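Local coordinates for exoglucanase A (Cellulomonas fimi, PDB 7CBD), which hydrolyses the beta-1,4-glucosidic linkages of cellulose through this catalytic domain, with inversion at the anomeric carbon, releasing cellobiose from the non-reducing ends, at residues P19-S24 and Q48-W53; G68-L73 and P135-I140; R119-Y124 and V174-D179. All blocks are in the same frame, centred on the assembly; numbering follows the deposited sequence.

Interaction 1. Residues P19-S24 and Q48-W53; sequences PTWAAS and QPTAVW
Trp21 reaches out from the first turns of helix 19-30 and lays its indole against Thr50, in the run of chain that leads into strand 52-54. The apolar part of the contact is a CH-pi interaction. Thr50 CG2 sits 3.7 Å from the centroid of the Trp21 six-membered ring and only 5° off the ring normal, so the methyl carbon sits almost directly above the middle of the six-membered ring. The two side chains cross at about a right angle. With CG anti to the backbone N (chi1 174°), the indole extends from the helix to meet the methyl.

The polar atoms come close without bonding across the pair of segments. Thr50 OG1 lies 3.7 Å from Trp21 CE3, and the carbonyl oxygen Gln48 O approaches Trp21 CZ3 obliquely at 3.3 Å. The indole N-H is spent elsewhere: Trp21 NE1 donates to the carbonyl oxygen of Pro367, while Pro366 also packs against the ring.

Strand 52-54 runs parallel to strand 87-93 in the sheet of the family 6 catalytic domain, and the contact joins helix 19-30 to the loop that leads into it. The Trp21 side chain is about 11 Å from that of Asp371, a predicted active-site residue. The N-H bond to Pro367 O and the methyl over one face probably limit how far the indole can tilt. With its N-H used by that carbonyl and its face packed on Thr50, one buried side chain links helix 19-30, the Thr50 segment and the Pro366-Pro367 loop.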
ATOM      1  N   PRO A  19      -0.962  10.752  15.011  1.00  7.41           N
ATOM      2  CA  PRO A  19      -0.760  10.524  16.453  1.00  7.74           C
ATOM      3  C   PRO A  19      -1.537   9.342  16.998  1.00  7.66           C
ATOM      4  O   PRO A  19      -1.128   8.768  18.016  1.00  8.12           O
ATOM      5  CB  PRO A  19      -1.215  11.842  17.091  1.00  9.32           C
ATOM      6  CG  PRO A  19      -2.196  12.393  16.116  1.00 10.16           C
ATOM      7  CD  PRO A  19      -1.716  11.987  14.743  1.00  8.54           C
ATOM      8  N   THR A  20      -2.646   8.959  16.359  1.00  7.27           N
ATOM      9  CA  THR A  20      -3.406   7.803  16.823  1.00  7.08           C
ATOM     10  C   THR A  20      -2.634   6.516  16.564  1.00  6.99           C
ATOM     11  O   THR A  20      -2.514   5.655  17.448  1.00  7.93           O
ATOM     12  CB  THR A  20      -4.767   7.779  16.131  1.00  7.92           C
ATOM     13  OG1 THR A  20      -5.402   9.054  16.301  1.00  8.87           O
ATOM     14  CG2 THR A  20      -5.668   6.680  16.712  1.00  9.32           C
ATOM     15  N   TRP A  21      -2.078   6.377  15.358  1.00  7.01           N
ATOM     16  CA  TRP A  21      -1.246   5.215  15.068  1.00  7.38           C
ATOM     17  C   TRP A  21       0.036   5.247  15.893  1.00  6.93           C
ATOM     18  O   TRP A  21       0.466   4.213  16.420  1.00  7.40           O
ATOM     19  CB  TRP A  21      -0.951   5.145  13.569  1.00  7.72           C
ATOM     20  CG  TRP A  21       0.020   4.063  13.198  1.00  6.74           C
ATOM     21  CD1 TRP A  21      -0.252   2.738  12.988  1.00  7.33           C
ATOM     22  CD2 TRP A  21       1.425   4.224  12.983  1.00  6.82           C
ATOM     23  NE1 TRP A  21       0.909   2.065  12.665  1.00  7.05           N
ATOM     24  CE2 TRP A  21       1.950   2.958  12.657  1.00  6.76           C
ATOM     25  CE3 TRP A  21       2.296   5.319  13.050  1.00  7.00           C
ATOM     26  CZ2 TRP A  21       3.303   2.760  12.378  1.00  7.08           C
ATOM     27  CZ3 TRP A  21       3.634   5.121  12.781  1.00  7.90           C
ATOM     28  CH2 TRP A  21       4.127   3.852  12.451  1.00  7.15           C
ATOM     29  N   ALA A  22       0.634   6.429  16.060  1.00  7.22           N
ATOM     30  CA  ALA A  22       1.826   6.528  16.892  1.00  7.52           C
ATOM     31  C   ALA A  22       1.545   6.035  18.306  1.00  7.18           C
ATOM     32  O   ALA A  22       2.373   5.333  18.901  1.00  8.28           O
ATOM     33  CB  ALA A  22       2.335   7.969  16.916  1.00  8.86           C
ATOM     34  N   ALA A  23       0.382   6.390  18.860  1.00  7.70           N
ATOM     35  CA  ALA A  23       0.034   5.928  20.201  1.00  7.55           C
ATOM     36  C   ALA A  23      -0.118   4.411  20.237  1.00  7.66           C
ATOM     37  O   ALA A  23       0.307   3.756  21.198  1.00  8.38           O
ATOM     38  CB  ALA A  23      -1.235   6.628  20.692  1.00  9.52           C
ATOM     39  N   SER A  24      -0.708   3.824  19.189  1.00  7.59           N
ATOM     40  CA  SER A  24      -0.804   2.368  19.118  1.00  8.80           C
ATOM     41  C   SER A  24       0.578   1.727  19.097  1.00  7.95           C
ATOM     42  O   SER A  24       0.809   0.707  19.758  1.00  7.76           O
ATOM     43  CB  SER A  24      -1.598   1.961  17.880  1.00 10.15           C
ATOM     44  OG  SER A  24      -2.918   2.464  17.958  1.00 10.15           O
ATOM     45  N   GLN A  48       7.312   7.667  12.454  1.00  7.22           N
ATOM     46  CA  GLN A  48       7.278   7.689  10.996  1.00  7.06           C
ATOM     47  C   GLN A  48       5.884   8.019  10.466  1.00  6.32           C
ATOM     48  O   GLN A  48       4.880   7.731  11.119  1.00  6.44           O
ATOM     49  CB  GLN A  48       7.721   6.335  10.455  1.00  8.16           C
ATOM     50  CG  GLN A  48       9.181   6.064  10.773  1.00  9.31           C
ATOM     51  CD  GLN A  48      10.074   7.133  10.178  1.00 10.63           C
ATOM     52  OE1 GLN A  48      10.039   7.358   8.974  1.00 12.10           O
ATOM     53  NE2 GLN A  48      10.845   7.826  11.021  1.00 12.65           N
ATOM     54  N   PRO A  49       5.819   8.627   9.276  1.00  6.28           N
ATOM     55  CA  PRO A  49       4.529   9.034   8.695  1.00  6.27           C
ATOM     56  C   PRO A  49       3.828   7.873   7.997  1.00  6.36           C
ATOM     57  O   PRO A  49       4.440   7.140   7.214  1.00  7.08           O
ATOM     58  CB  PRO A  49       4.932  10.111   7.679  1.00  6.65           C
ATOM     59  CG  PRO A  49       6.285   9.677   7.226  1.00  6.92           C
ATOM     60  CD  PRO A  49       6.956   9.071   8.451  1.00  7.13           C
ATOM     61  N   THR A  50       2.526   7.736   8.259  1.00  5.93           N
ATOM     62  CA  THR A  50       1.680   6.720   7.646  1.00  5.41           C
ATOM     63  C   THR A  50       0.413   7.376   7.112  1.00  5.82           C
ATOM     64  O   THR A  50      -0.007   8.438   7.579  1.00  6.98           O
ATOM     65  CB  THR A  50       1.277   5.637   8.664  1.00  6.17           C
ATOM     66  OG1 THR A  50       0.669   6.254   9.808  1.00  6.33           O
ATOM     67  CG2 THR A  50       2.479   4.823   9.108  1.00  6.93           C
ATOM     68  N   ALA A  51      -0.211   6.723   6.136  1.00  5.14           N
ATOM     69  CA  ALA A  51      -1.428   7.263   5.554  1.00  5.77           C
ATOM     70  C   ALA A  51      -2.625   7.008   6.459  1.00  5.69           C
ATOM     71  O   ALA A  51      -2.696   6.002   7.173  1.00  6.35           O
ATOM     72  CB  ALA A  51      -1.694   6.647   4.185  1.00  6.22           C
ATOM     73  N   VAL A  52      -3.579   7.932   6.404  1.00  5.60           N
ATOM     74  CA  VAL A  52      -4.864   7.777   7.070  1.00  5.71           C
ATOM     75  C   VAL A  52      -5.853   7.202   6.066  1.00  5.18           C
ATOM     76  O   VAL A  52      -6.047   7.764   4.980  1.00  6.35           O
ATOM     77  CB  VAL A  52      -5.355   9.124   7.627  1.00  6.58           C
ATOM     78  CG1 VAL A  52      -6.786   8.993   8.132  1.00  8.13           C
ATOM     79  CG2 VAL A  52      -4.414   9.599   8.724  1.00  7.13           C
ATOM     80  N   TRP A  53      -6.479   6.082   6.422  1.00  5.77           N
ATOM     81  CA  TRP A  53      -7.375   5.363   5.520  1.00  6.32           C
ATOM     82  C   TRP A  53      -8.819   5.754   5.804  1.00  6.20           C
ATOM     83  O   TRP A  53      -9.311   5.562   6.921  1.00  7.71           O
ATOM     84  CB  TRP A  53      -7.231   3.852   5.704  1.00  6.51           C
ATOM     85  CG  TRP A  53      -5.952   3.295   5.168  1.00  6.07           C
ATOM     86  CD1 TRP A  53      -4.678   3.592   5.589  1.00  6.43           C
ATOM     87  CD2 TRP A  53      -5.813   2.341   4.106  1.00  5.60           C
ATOM     88  NE1 TRP A  53      -3.761   2.871   4.854  1.00  6.61           N
ATOM     89  CE2 TRP A  53      -4.431   2.100   3.939  1.00  5.95           C
ATOM     90  CE3 TRP A  53      -6.719   1.664   3.285  1.00  6.46           C
ATOM     91  CZ2 TRP A  53      -3.942   1.221   2.973  1.00  5.79           C
ATOM     92  CZ3 TRP A  53      -6.225   0.788   2.333  1.00  6.87           C
ATOM     93  CH2 TRP A  53      -4.853   0.572   2.187  1.00  6.79           C
TER

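Interaction 2. Residues G68-L73 and P135-I140; sequences GLKFHL and PEYESI
The first turn of helix 69-83 faces a tight bend that joins helix 114-132 to strand 141-146, with Leu73 CA and Tyr137 CA 7.0 Å apart and a type I beta turn running from Tyr137 to Ile140. Leu73 and Tyr137 carry most of the contact. Leu73 CB stands over one face of the phenol ring, 3.6 Å from the Tyr137 ring centroid and 18° off the ring normal, a CH-pi contact shifted toward the rim. Its shortest approach is Leu73 CB to Tyr137 CE2 at 3.5 Å. On the same face, Leu73 CD1 lies 3.8 Å from Tyr137 CE1, so the side chain spans the ring from its CE2 side to its CE1 side. The opposite face is covered by Glu136 CB from the ring's own segment, and the phenol is thus held between two aliphatic groups.

This is packing at the outer layer of the family 6 alpha/beta barrel fold: the helix lies against the parallel sheet, Leu73 also reaching Phe89 of strand 87-93 and Leu132 of helix 114-132, and the loop meets it just before the next strand starts. Ile140, the last residue of that loop, touches the other Leu73 methyl, with Ile140 CD1 4.0 Å from Leu73 CD2. Its CG1 lies between the backbone N and the carbonyl carbon (chi1 67°), and CD1 extends from there toward the helix.

At the outer end of the ring, Lys70 CG passes 3.7 Å from Tyr137 OH. The two polar ends share one partner: Tyr137 OH is hydrogen-bonded to Asp74 OD1, while Lys70 NZ makes a salt bridge to Asp74 OD2. Both carboxylate oxygens are engaged, which probably fixes the rotation of Asp74 and helps hold the phenol in position.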
ATOM      1  N   GLY A  68     -11.698  10.703  12.973  1.00  8.31           N
ATOM      2  CA  GLY A  68     -12.311  11.453  11.900  1.00  6.97           C
ATOM      3  C   GLY A  68     -11.299  12.216  11.060  1.00  7.43           C
ATOM      4  O   GLY A  68     -10.190  12.543  11.496  1.00  7.33           O
ATOM      5  N   LEU A  69     -11.713  12.530   9.833  1.00  6.78           N
ATOM      6  CA  LEU A  69     -10.819  13.191   8.887  1.00  6.39           C
ATOM      7  C   LEU A  69     -10.451  14.604   9.342  1.00  7.43           C
ATOM      8  O   LEU A  69      -9.303  15.033   9.178  1.00  7.31           O
ATOM      9  CB  LEU A  69     -11.463  13.197   7.502  1.00  7.24           C
ATOM     10  CG  LEU A  69     -10.675  13.889   6.391  1.00  8.41           C
ATOM     11  CD1 LEU A  69      -9.256  13.315   6.268  1.00  9.29           C
ATOM     12  CD2 LEU A  69     -11.432  13.775   5.077  1.00  9.55           C
ATOM     13  N   LYS A  70     -11.402  15.350   9.911  1.00  7.42           N
ATOM     14  CA  LYS A  70     -11.098  16.721  10.314  1.00  7.35           C
ATOM     15  C   LYS A  70      -9.983  16.755  11.355  1.00  7.57           C
ATOM     16  O   LYS A  70      -9.099  17.617  11.303  1.00  7.90           O
ATOM     17  CB  LYS A  70     -12.347  17.413  10.857  1.00  9.26           C
ATOM     18  CG  LYS A  70     -12.057  18.796  11.460  1.00 11.91           C
ATOM     19  CD  LYS A  70     -13.352  19.530  11.811  1.00 13.28           C
ATOM     20  CE  LYS A  70     -13.194  20.503  12.982  1.00 17.48           C
ATOM     21  NZ  LYS A  70     -12.108  21.496  12.818  1.00 17.49           N
ATOM     22  N   PHE A  71     -10.019  15.822  12.312  1.00  7.24           N
ATOM     23  CA  PHE A  71      -8.963  15.696  13.313  1.00  7.76           C
ATOM     24  C   PHE A  71      -7.593  15.648  12.651  1.00  7.03           C
ATOM     25  O   PHE A  71      -6.684  16.402  13.018  1.00  7.49           O
ATOM     26  CB  PHE A  71      -9.241  14.430  14.135  1.00  8.44           C
ATOM     27  CG  PHE A  71      -8.104  13.986  15.024  1.00  9.09           C
ATOM     28  CD1 PHE A  71      -7.862  14.610  16.240  1.00 10.25           C
ATOM     29  CD2 PHE A  71      -7.320  12.899  14.671  1.00 10.16           C
ATOM     30  CE1 PHE A  71      -6.836  14.173  17.073  1.00 11.02           C
ATOM     31  CE2 PHE A  71      -6.294  12.455  15.496  1.00 10.71           C
ATOM     32  CZ  PHE A  71      -6.051  13.095  16.697  1.00 10.62           C
ATOM     33  N   HIS A  72      -7.439  14.792  11.637  1.00  7.51           N
ATOM     34  CA  HIS A  72      -6.143  14.644  10.975  1.00  6.76           C
ATOM     35  C   HIS A  72      -5.760  15.879  10.171  1.00  6.96           C
ATOM     36  O   HIS A  72      -4.591  16.285  10.174  1.00  7.90           O
ATOM     37  CB  HIS A  72      -6.146  13.397  10.097  1.00  7.15           C
ATOM     38  CG  HIS A  72      -6.265  12.134  10.881  1.00  7.40           C
ATOM     39  ND1 HIS A  72      -5.263  11.678  11.710  1.00  8.58           N
ATOM     40  CD2 HIS A  72      -7.287  11.257  11.003  1.00  8.76           C
ATOM     41  CE1 HIS A  72      -5.653  10.558  12.290  1.00  8.43           C
ATOM     42  NE2 HIS A  72      -6.880  10.284  11.884  1.00  9.09           N
ATOM     43  N   LEU A  73      -6.714  16.479   9.459  1.00  7.28           N
ATOM     44  CA  LEU A  73      -6.403  17.681   8.689  1.00  7.28           C
ATOM     45  C   LEU A  73      -5.956  18.819   9.603  1.00  5.89           C
ATOM     46  O   LEU A  73      -4.976  19.522   9.308  1.00  7.12           O
ATOM     47  CB  LEU A  73      -7.604  18.087   7.842  1.00  7.68           C
ATOM     48  CG  LEU A  73      -7.965  17.090   6.744  1.00  7.54           C
ATOM     49  CD1 LEU A  73      -9.346  17.406   6.204  1.00  8.40           C
ATOM     50  CD2 LEU A  73      -6.937  17.152   5.635  1.00  8.00           C
ATOM     51  N   PRO A 135     -10.896  26.239   3.045  1.00 12.33           N
ATOM     52  CA  PRO A 135      -9.728  27.141   3.043  1.00 13.34           C
ATOM     53  C   PRO A 135      -8.802  26.953   4.232  1.00 11.20           C
ATOM     54  O   PRO A 135      -7.630  27.342   4.154  1.00 11.01           O
ATOM     55  CB  PRO A 135     -10.359  28.540   3.043  1.00 15.46           C
ATOM     56  CG  PRO A 135     -11.690  28.353   2.437  1.00 17.44           C
ATOM     57  CD  PRO A 135     -12.157  26.976   2.853  1.00 15.24           C
ATOM     58  N   GLU A 136      -9.290  26.363   5.324  1.00 10.55           N
ATOM     59  CA  GLU A 136      -8.451  26.054   6.475  1.00 10.88           C
ATOM     60  C   GLU A 136      -7.272  25.156   6.120  1.00 10.51           C
ATOM     61  O   GLU A 136      -6.265  25.157   6.836  1.00 11.45           O
ATOM     62  CB  GLU A 136      -9.304  25.378   7.548  1.00 13.69           C
ATOM     63  CG  GLU A 136      -8.546  24.982   8.794  1.00 16.51           C
ATOM     64  CD  GLU A 136      -7.955  26.177   9.513  1.00 17.41           C
ATOM     65  OE1 GLU A 136      -6.875  26.034  10.130  1.00 22.51           O
ATOM     66  OE2 GLU A 136      -8.560  27.269   9.454  1.00 14.32           O
ATOM     67  N   TYR A 137      -7.366  24.389   5.036  1.00  9.83           N
ATOM     68  CA  TYR A 137      -6.353  23.394   4.707  1.00  9.45           C
ATOM     69  C   TYR A 137      -5.508  23.780   3.504  1.00 10.00           C
ATOM     70  O   TYR A 137      -4.730  22.956   3.017  1.00 10.30           O
ATOM     71  CB  TYR A 137      -6.990  22.011   4.557  1.00  9.59           C
ATOM     72  CG  TYR A 137      -7.830  21.694   5.768  1.00  8.63           C
ATOM     73  CD1 TYR A 137      -9.173  21.366   5.650  1.00  8.61           C
ATOM     74  CD2 TYR A 137      -7.286  21.789   7.043  1.00  9.61           C
ATOM     75  CE1 TYR A 137      -9.941  21.112   6.773  1.00  9.83           C
ATOM     76  CE2 TYR A 137      -8.040  21.540   8.164  1.00  9.57           C
ATOM     77  CZ  TYR A 137      -9.363  21.202   8.029  1.00  9.88           C
ATOM     78  OH  TYR A 137     -10.115  20.948   9.152  1.00 11.10           O
ATOM     79  N   GLU A 138      -5.606  25.028   3.040  1.00 10.79           N
ATOM     80  CA  GLU A 138      -4.793  25.453   1.907  1.00 12.18           C
ATOM     81  C   GLU A 138      -3.300  25.404   2.213  1.00 11.28           C
ATOM     82  O   GLU A 138      -2.493  25.325   1.282  1.00 11.36           O
ATOM     83  CB  GLU A 138      -5.232  26.842   1.438  1.00 14.68           C
ATOM     84  CG  GLU A 138      -6.618  26.830   0.803  1.00 19.61           C
ATOM     85  CD  GLU A 138      -6.981  28.134   0.136  1.00 23.91           C
ATOM     86  OE1 GLU A 138      -6.347  29.162   0.448  1.00 24.85           O
ATOM     87  OE2 GLU A 138      -7.910  28.129  -0.699  1.00 26.47           O
ATOM     88  N   SER A 139      -2.918  25.416   3.488  1.00  9.25           N
ATOM     89  CA  SER A 139      -1.513  25.424   3.875  1.00  8.72           C
ATOM     90  C   SER A 139      -0.875  24.039   3.877  1.00  8.83           C
ATOM     91  O   SER A 139       0.320  23.929   4.179  1.00 10.15           O
ATOM     92  CB  SER A 139      -1.359  26.060   5.257  1.00  9.56           C
ATOM     93  OG  SER A 139      -2.127  25.356   6.215  1.00 10.29           O
ATOM     94  N   ILE A 140      -1.623  22.982   3.570  1.00  7.41           N
ATOM     95  CA  ILE A 140      -1.063  21.640   3.487  1.00  7.05           C
ATOM     96  C   ILE A 140      -1.314  21.085   2.088  1.00  7.15           C
ATOM     97  O   ILE A 140      -2.094  21.632   1.304  1.00  9.23           O
ATOM     98  CB  ILE A 140      -1.597  20.685   4.574  1.00  7.60           C
ATOM     99  CG1 ILE A 140      -3.088  20.396   4.362  1.00  8.10           C
ATOM    100  CG2 ILE A 140      -1.300  21.240   5.973  1.00  8.60           C
ATOM    101  CD1 ILE A 140      -3.624  19.340   5.295  1.00  9.38           C
TER

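Interaction 3. Residues R119-Y124 and V174-D179; sequences RYKSEY and VKYALD
Lys121 lies across the face of Tyr176 where two helices of the family 6 alpha/beta barrel, 114-132 and 161-182, pack against each other outside the sheet. The lysine is used here for its aliphatic chain. Lys121 CG sits over the centre of the phenol, 3.6 Å from the Tyr176 ring centroid and 8° off the normal, a CH-pi contact. Beyond CG the chain runs extended, keeping the same face covered: Lys121 CB meets Tyr176 CE2 at 3.6 Å, and Lys121 CD lies 3.9 Å from Tyr176 CD1. The methylenes therefore run across the ring from its CE2 side, past the centre, to its CD1-CE1 side. In Tyr176, CG stands anti to the backbone N (chi1 -168°), which carries the ring out toward the other helix, and chi2 of 83° turns its face to Lys121; its hydroxyl is held by Asp126 OD1, one turn beyond Lys121.

Beside this pair, Tyr120 approaches Ala177 with the end of its side chain. Its hydroxyl is hydrogen-bonded to Glu147 OE2, just past strand 141-146, and its side chain also touches Leu96, Leu110 and Ile93. Ile125 touches Tyr120, Tyr176 and Ala177. The contact across the helices here is a light one: Tyr120 OH lies 4.0 Å from Ala177 CB.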
ATOM      1  N   ARG A 119     -24.381   6.361  -3.200  0.57  8.08           N
ATOM      2  CA  ARG A 119     -23.877   6.581  -1.848  0.57  8.18           C
ATOM      3  C   ARG A 119     -22.381   6.876  -1.853  0.57  7.51           C
ATOM      4  O   ARG A 119     -21.902   7.712  -1.076  0.57  8.18           O
ATOM      5  CB  ARG A 119     -24.166   5.348  -0.996  0.57  9.53           C
ATOM      6  CG  ARG A 119     -24.039   5.559   0.494  0.57 10.88           C
ATOM      7  CD  ARG A 119     -24.895   4.547   1.240  0.57 13.23           C
ATOM      8  NE  ARG A 119     -25.615   3.689   0.300  0.57 17.18           N
ATOM      9  CZ  ARG A 119     -26.155   2.510   0.597  0.57 19.91           C
ATOM     10  NH1 ARG A 119     -26.077   2.019   1.827  0.57 22.10           N
ATOM     11  NH2 ARG A 119     -26.778   1.820  -0.346  0.57 19.67           N
ATOM     12  N   TYR A 120     -21.624   6.189  -2.708  1.00  7.51           N
ATOM     13  CA  TYR A 120     -20.201   6.492  -2.843  1.00  7.02           C
ATOM     14  C   TYR A 120     -19.989   7.961  -3.190  1.00  7.15           C
ATOM     15  O   TYR A 120     -19.143   8.640  -2.601  1.00  7.75           O
ATOM     16  CB  TYR A 120     -19.600   5.614  -3.934  1.00  6.82           C
ATOM     17  CG  TYR A 120     -18.112   5.804  -4.150  1.00  6.20           C
ATOM     18  CD1 TYR A 120     -17.187   5.283  -3.244  1.00  6.56           C
ATOM     19  CD2 TYR A 120     -17.627   6.467  -5.277  1.00  6.38           C
ATOM     20  CE1 TYR A 120     -15.826   5.421  -3.450  1.00  6.03           C
ATOM     21  CE2 TYR A 120     -16.257   6.620  -5.489  1.00  5.46           C
ATOM     22  CZ  TYR A 120     -15.367   6.087  -4.572  1.00  5.47           C
ATOM     23  OH  TYR A 120     -14.021   6.225  -4.780  1.00  6.24           O
ATOM     24  N   LYS A 121     -20.774   8.473  -4.134  1.00  7.45           N
ATOM     25  CA  LYS A 121     -20.620   9.860  -4.547  1.00  8.32           C
ATOM     26  C   LYS A 121     -21.045  10.820  -3.443  1.00  8.84           C
ATOM     27  O   LYS A 121     -20.288  11.722  -3.070  1.00  9.52           O
ATOM     28  CB  LYS A 121     -21.429  10.122  -5.820  1.00  9.34           C
ATOM     29  CG  LYS A 121     -20.942   9.381  -7.050  1.00 11.40           C
ATOM     30  CD  LYS A 121     -21.840   9.667  -8.237  1.00 13.16           C
ATOM     31  CE  LYS A 121     -21.352   8.982  -9.503  1.00 15.47           C
ATOM     32  NZ  LYS A 121     -22.328   9.183 -10.608  1.00 17.75           N
ATOM     33  N   SER A 122     -22.249  10.637  -2.900  0.67 10.32           N
ATOM     34  CA  SER A 122     -22.857  11.653  -2.049  0.67 11.98           C
ATOM     35  C   SER A 122     -22.455  11.548  -0.586  0.67 11.69           C
ATOM     36  O   SER A 122     -22.383  12.575   0.098  0.67 12.87           O
ATOM     37  CB  SER A 122     -24.384  11.598  -2.167  0.67 14.28           C
ATOM     38  OG  SER A 122     -24.904  10.465  -1.496  0.67 16.05           O
ATOM     39  N   GLU A 123     -22.203  10.338  -0.084  1.00 11.08           N
ATOM     40  CA  GLU A 123     -21.911  10.127   1.327  1.00 11.07           C
ATOM     41  C   GLU A 123     -20.460   9.779   1.606  1.00  9.58           C
ATOM     42  O   GLU A 123     -20.063   9.741   2.778  1.00 10.45           O
ATOM     43  CB  GLU A 123     -22.813   9.022   1.906  1.00 14.39           C
ATOM     44  CG  GLU A 123     -24.294   9.360   1.915  1.00 19.16           C
ATOM     45  CD  GLU A 123     -25.178   8.157   2.236  1.00 24.46           C
ATOM     46  OE1 GLU A 123     -24.787   7.328   3.091  1.00 26.57           O
ATOM     47  OE2 GLU A 123     -26.262   8.031   1.618  1.00 26.69           O
ATOM     48  N   TYR A 124     -19.661   9.523   0.572  1.00  7.93           N
ATOM     49  CA  TYR A 124     -18.248   9.217   0.767  1.00  7.57           C
ATOM     50  C   TYR A 124     -17.371  10.271   0.098  1.00  6.44           C
ATOM     51  O   TYR A 124     -16.705  11.043   0.797  1.00  7.32           O
ATOM     52  CB  TYR A 124     -17.945   7.782   0.312  1.00  7.01           C
ATOM     53  CG  TYR A 124     -16.501   7.404   0.534  1.00  6.38           C
ATOM     54  CD1 TYR A 124     -16.033   7.064   1.803  1.00  6.79           C
ATOM     55  CD2 TYR A 124     -15.599   7.413  -0.522  1.00  6.33           C
ATOM     56  CE1 TYR A 124     -14.685   6.750   2.013  1.00  6.65           C
ATOM     57  CE2 TYR A 124     -14.256   7.101  -0.323  1.00  6.76           C
ATOM     58  CZ  TYR A 124     -13.807   6.770   0.943  1.00  6.92           C
ATOM     59  OH  TYR A 124     -12.476   6.468   1.130  1.00  6.85           O
ATOM     60  N   VAL A 174     -14.093   5.836  -9.794  1.00  6.07           N
ATOM     61  CA  VAL A 174     -12.766   6.437  -9.864  1.00  6.16           C
ATOM     62  C   VAL A 174     -12.816   7.755 -10.632  1.00  5.62           C
ATOM     63  O   VAL A 174     -12.177   8.736 -10.238  1.00  6.72           O
ATOM     64  CB  VAL A 174     -11.717   5.453 -10.418  1.00  6.28           C
ATOM     65  CG1 VAL A 174     -10.388   6.169 -10.657  1.00  5.87           C
ATOM     66  CG2 VAL A 174     -11.515   4.301  -9.454  1.00  6.59           C
ATOM     67  N   LYS A 175     -13.586   7.812 -11.729  1.00  6.38           N
ATOM     68  CA  LYS A 175     -13.761   9.082 -12.434  1.00  7.18           C
ATOM     69  C   LYS A 175     -14.286  10.163 -11.494  1.00  7.33           C
ATOM     70  O   LYS A 175     -13.785  11.294 -11.486  1.00  7.21           O
ATOM     71  CB  LYS A 175     -14.700   8.919 -13.634  1.00  8.31           C
ATOM     72  CG  LYS A 175     -15.159  10.261 -14.213  1.00  9.61           C
ATOM     73  CD  LYS A 175     -16.129  10.131 -15.374  1.00 11.46           C
ATOM     74  CE  LYS A 175     -16.925  11.437 -15.595  1.00 11.98           C
ATOM     75  NZ  LYS A 175     -16.084  12.640 -15.924  1.00 12.21           N
ATOM     76  N   TYR A 176     -15.300   9.829 -10.692  1.00  6.98           N
ATOM     77  CA  TYR A 176     -15.892  10.817  -9.797  1.00  7.47           C
ATOM     78  C   TYR A 176     -14.892  11.273  -8.743  1.00  7.69           C
ATOM     79  O   TYR A 176     -14.770  12.471  -8.465  1.00  7.81           O
ATOM     80  CB  TYR A 176     -17.138  10.227  -9.141  1.00  7.42           C
ATOM     81  CG  TYR A 176     -17.981  11.248  -8.414  1.00  7.75           C
ATOM     82  CD1 TYR A 176     -18.902  12.030  -9.100  1.00  8.68           C
ATOM     83  CD2 TYR A 176     -17.847  11.438  -7.042  1.00  7.84           C
ATOM     84  CE1 TYR A 176     -19.680  12.961  -8.435  1.00  9.51           C
ATOM     85  CE2 TYR A 176     -18.619  12.370  -6.370  1.00  7.89           C
ATOM     86  CZ  TYR A 176     -19.527  13.132  -7.075  1.00  8.92           C
ATOM     87  OH  TYR A 176     -20.296  14.058  -6.408  1.00 10.24           O
ATOM     88  N   ALA A 177     -14.172  10.323  -8.136  1.00  7.07           N
ATOM     89  CA  ALA A 177     -13.155  10.664  -7.150  1.00  6.63           C
ATOM     90  C   ALA A 177     -12.116  11.592  -7.757  1.00  5.49           C
ATOM     91  O   ALA A 177     -11.782  12.634  -7.178  1.00  6.78           O
ATOM     92  CB  ALA A 177     -12.502   9.388  -6.622  1.00  7.67           C
ATOM     93  N   LEU A 178     -11.611  11.236  -8.942  1.00  5.49           N
ATOM     94  CA  LEU A 178     -10.598  12.055  -9.600  1.00  6.97           C
ATOM     95  C   LEU A 178     -11.134  13.440  -9.944  1.00  6.85           C
ATOM     96  O   LEU A 178     -10.445  14.446  -9.731  1.00  6.97           O
ATOM     97  CB  LEU A 178     -10.087  11.352 -10.855  1.00  7.14           C
ATOM     98  CG  LEU A 178      -9.232  10.102 -10.638  1.00  6.52           C
ATOM     99  CD1 LEU A 178      -8.942   9.464 -11.976  1.00  7.22           C
ATOM    100  CD2 LEU A 178      -7.934  10.432  -9.930  1.00  7.30           C
ATOM    101  N   ASP A 179     -12.360  13.516 -10.471  1.00  6.83           N
ATOM    102  CA  ASP A 179     -12.928  14.813 -10.834  1.00  7.34           C
ATOM    103  C   ASP A 179     -13.055  15.710  -9.609  1.00  6.90           C
ATOM    104  O   ASP A 179     -12.674  16.889  -9.640  1.00  7.81           O
ATOM    105  CB  ASP A 179     -14.307  14.635 -11.482  1.00  7.97           C
ATOM    106  CG  ASP A 179     -14.246  14.171 -12.937  1.00  7.51           C
ATOM    107  OD1 ASP A 179     -13.180  14.283 -13.589  1.00  7.90           O
ATOM    108  OD2 ASP A 179     -15.295  13.706 -13.437  1.00  8.61           O
TER

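Overall arrangement
Along the chain, interaction 1 closes before the other two open, while interactions 2 and 3 alternate their segments. Interactions 1 and 2 have centres 16 Å apart and touch directly: Thr20 and Pro19 meet Phe71, and Val52 meets His72, so helix 19-30 and strand 52-54 both adjoin helix 69-83. Interaction 3 is farther off, its centre about 25 Å from interaction 1 and 19 Å from interaction 2, without touching either. Helix 114-132 links the last two, since it carries 119-124 and leads into the loop of 135-140. Together they join helices 19-30, 69-83, 114-132 and 161-182 beside the parallel strands 52-54, 87-93, 141-146 and 187-192, with interaction 1 nearest the predicted active-site residue Asp371.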